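Local atomic coordinates of periplasmic branched-chain amino acid-binding protein (Burkholderia mallei, PDB entry 3I09), a protein that probably binds a small ligand, such as a branched-chain amino acid or related acid, in the periplasm for delivery to an ABC transporter. Residues Leu247-Ser252 / Met336-Pro341. Numbering follows the deposited sequence.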
loop_
_atom_site.group_PDB
_atom_site.type_symbol
_atom_site.label_atom_id
_atom_site.label_comp_id
_atom_site.label_asym_id
_atom_site.label_seq_id
_atom_site.Cartn_x
_atom_site.Cartn_y
_atom_site.Cartn_z
ATOM N N LEU A 247 -13.718 -0.880 -13.869
ATOM C CA LEU A 247 -13.410 -0.281 -12.562
ATOM C C LEU A 247 -12.223 0.657 -12.689
ATOM O O LEU A 247 -11.235 0.354 -13.399
ATOM C CB LEU A 247 -13.114 -1.354 -11.511
ATOM C CG LEU A 247 -14.320 -2.193 -11.046
ATOM C CD1 LEU A 247 -13.857 -3.311 -10.140
ATOM C CD2 LEU A 247 -15.426 -1.345 -10.355
ATOM N N VAL A 248 -12.318 1.793 -12.001
ATOM C CA VAL A 248 -11.228 2.758 -11.977
ATOM C C VAL A 248 -10.489 2.616 -10.651
ATOM O O VAL A 248 -11.083 2.480 -9.558
ATOM C CB VAL A 248 -11.759 4.164 -12.185
ATOM C CG1 VAL A 248 -10.678 5.171 -11.964
ATOM C CG2 VAL A 248 -12.384 4.292 -13.629
ATOM N N LEU A 249 -9.172 2.587 -10.727
ATOM C CA LEU A 249 -8.391 2.411 -9.522
ATOM C C LEU A 249 -7.125 3.255 -9.579
ATOM O O LEU A 249 -6.725 3.721 -10.652
ATOM C CB LEU A 249 -8.092 0.929 -9.293
ATOM C CG LEU A 249 -7.374 0.189 -10.374
ATOM C CD1 LEU A 249 -5.941 0.356 -10.074
ATOM C CD2 LEU A 249 -7.760 -1.331 -10.419
ATOM N N THR A 250 -6.523 3.442 -8.409
ATOM C CA THR A 250 -5.288 4.174 -8.253
ATOM C C THR A 250 -4.219 3.194 -7.798
ATOM O O THR A 250 -4.442 2.463 -6.822
ATOM C CB THR A 250 -5.425 5.323 -7.217
ATOM O OG1 THR A 250 -6.361 6.261 -7.701
ATOM C CG2 THR A 250 -4.128 6.085 -7.045
ATOM N N ASP A 251 -3.077 3.153 -8.484
ATOM C CA ASP A 251 -1.983 2.252 -8.026
ATOM C C ASP A 251 -0.651 2.927 -8.242
ATOM O O ASP A 251 -0.571 3.908 -8.964
ATOM C CB ASP A 251 -2.039 0.882 -8.716
ATOM C CG ASP A 251 -1.399 -0.295 -7.836
ATOM O OD1 ASP A 251 -0.647 -0.033 -6.861
ATOM O OD2 ASP A 251 -1.733 -1.491 -8.068
ATOM N N SER A 252 0.407 2.414 -7.617
ATOM C CA SER A 252 1.712 3.045 -7.723
ATOM C C SER A 252 2.624 2.442 -8.763
ATOM O O SER A 252 3.670 3.014 -9.050
ATOM C CB SER A 252 2.435 3.011 -6.359
ATOM O OG SER A 252 2.804 1.689 -6.010
HETATM N N MSE A 336 -5.924 4.064 -13.270
HETATM C CA MSE A 336 -6.103 3.042 -14.287
HETATM C C MSE A 336 -7.511 2.553 -14.382
HETATM O O MSE A 336 -8.312 2.695 -13.435
HETATM C CB MSE A 336 -5.153 1.918 -13.959
HETATM C CG MSE A 336 -3.823 2.644 -13.915
HETATM SE SE MSE A 336 -2.466 1.638 -14.199
HETATM C CE MSE A 336 -2.754 0.640 -12.657
ATOM N N GLU A 337 -7.833 2.014 -15.555
ATOM C CA GLU A 337 -9.118 1.388 -15.738
ATOM C C GLU A 337 -8.886 -0.086 -16.063
ATOM O O GLU A 337 -8.007 -0.424 -16.850
ATOM C CB GLU A 337 -9.935 2.090 -16.839
ATOM C CG GLU A 337 -11.296 1.475 -17.010
ATOM C CD GLU A 337 -12.171 2.135 -18.104
ATOM O OE1 GLU A 337 -11.603 2.697 -19.064
ATOM O OE2 GLU A 337 -13.419 2.014 -18.015
ATOM N N VAL A 338 -9.684 -0.964 -15.454
ATOM C CA VAL A 338 -9.546 -2.398 -15.686
ATOM C C VAL A 338 -10.106 -2.720 -17.060
ATOM O O VAL A 338 -11.197 -2.245 -17.434
ATOM C CB VAL A 338 -10.255 -3.226 -14.613
ATOM C CG1 VAL A 338 -10.109 -4.717 -14.953
ATOM C CG2 VAL A 338 -9.688 -2.859 -13.199
ATOM N N LYS A 339 -9.313 -3.441 -17.832
ATOM C CA LYS A 339 -9.672 -3.867 -19.184
ATOM C C LYS A 339 -10.891 -4.787 -19.326
ATOM O O LYS A 339 -11.219 -5.562 -18.432
ATOM C CB LYS A 339 -8.478 -4.565 -19.862
ATOM C CG LYS A 339 -7.373 -3.606 -20.287
ATOM C CD LYS A 339 -6.207 -4.348 -20.996
ATOM C CE LYS A 339 -5.269 -3.368 -21.689
ATOM N NZ LYS A 339 -4.326 -4.114 -22.559
ATOM N N LYS A 340 -11.541 -4.676 -20.483
ATOM C CA LYS A 340 -12.468 -5.679 -20.936
ATOM C C LYS A 340 -11.646 -6.942 -21.231
ATOM O O LYS A 340 -10.491 -6.854 -21.630
ATOM C CB LYS A 340 -13.172 -5.273 -22.242
ATOM C CG LYS A 340 -13.998 -4.004 -22.209
ATOM C CD LYS A 340 -14.571 -3.773 -23.597
ATOM C CE LYS A 340 -15.087 -2.357 -23.765
ATOM N NZ LYS A 340 -16.193 -2.138 -22.814
ATOM N N PRO A 341 -12.259 -8.116 -21.088
ATOM C CA PRO A 341 -11.587 -9.350 -21.520
ATOM C C PRO A 341 -11.008 -9.264 -22.937
ATOM O O PRO A 341 -9.866 -9.659 -23.152
ATOM C CB PRO A 341 -12.706 -10.400 -21.440
ATOM C CG PRO A 341 -13.593 -9.908 -20.320
ATOM C CD PRO A 341 -13.574 -8.382 -20.479
#
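Leu249 and Met336 form an antiparallel hydrogen-bonded pair. Leu249 N donates to Met336 O at 2.8 Å, and Met336 N returns a nearly straight bond to Leu249 O, 174° at the hydrogen. Two residues along each strand, Val338 N reaches Leu247 O at 2.9 Å. Between these rungs Val248 and Glu337 make the non-hydrogen-bonded pair, where CA-H...O contacts run from Glu337 CA to Leu247 O and from Val248 CA to Met336 O, each 3.3 Å.

Apolar packing gathers on the face that carries Leu249 and Met336. The two branches of Leu249 divide the work: CD2 meets Val338 CG2 at 3.7 Å, the side chains crossing at about a right angle, while CD1 lies 4.1 Å from the selenomethionine methyl CE of Met336. A bend at chi3 (-65°) turns CE toward strand 248-251, where it also touches Asp251 CB at 4.0 Å; a long flexible chain suits this bridging place. Beta-branched Val338 sets CG2 anti to its carbonyl carbon, against both Leu247 O and Leu249 CD2. On the other face, partly exposed Val248 rests CG1 on Met336 O, and extended Glu337 carries its carboxylate away from the ladder, toward a long, weak ion pair with Lys352.

Buried Asp251, its side chain about 10 Å from the bound acetoacetic acid, has OD1 satisfied by Ser252 N and Ser278 OG. Strand 329-338, flanked by 248-251 and 351-357, builds an antiparallel ladder in this type I periplasmic binding fold.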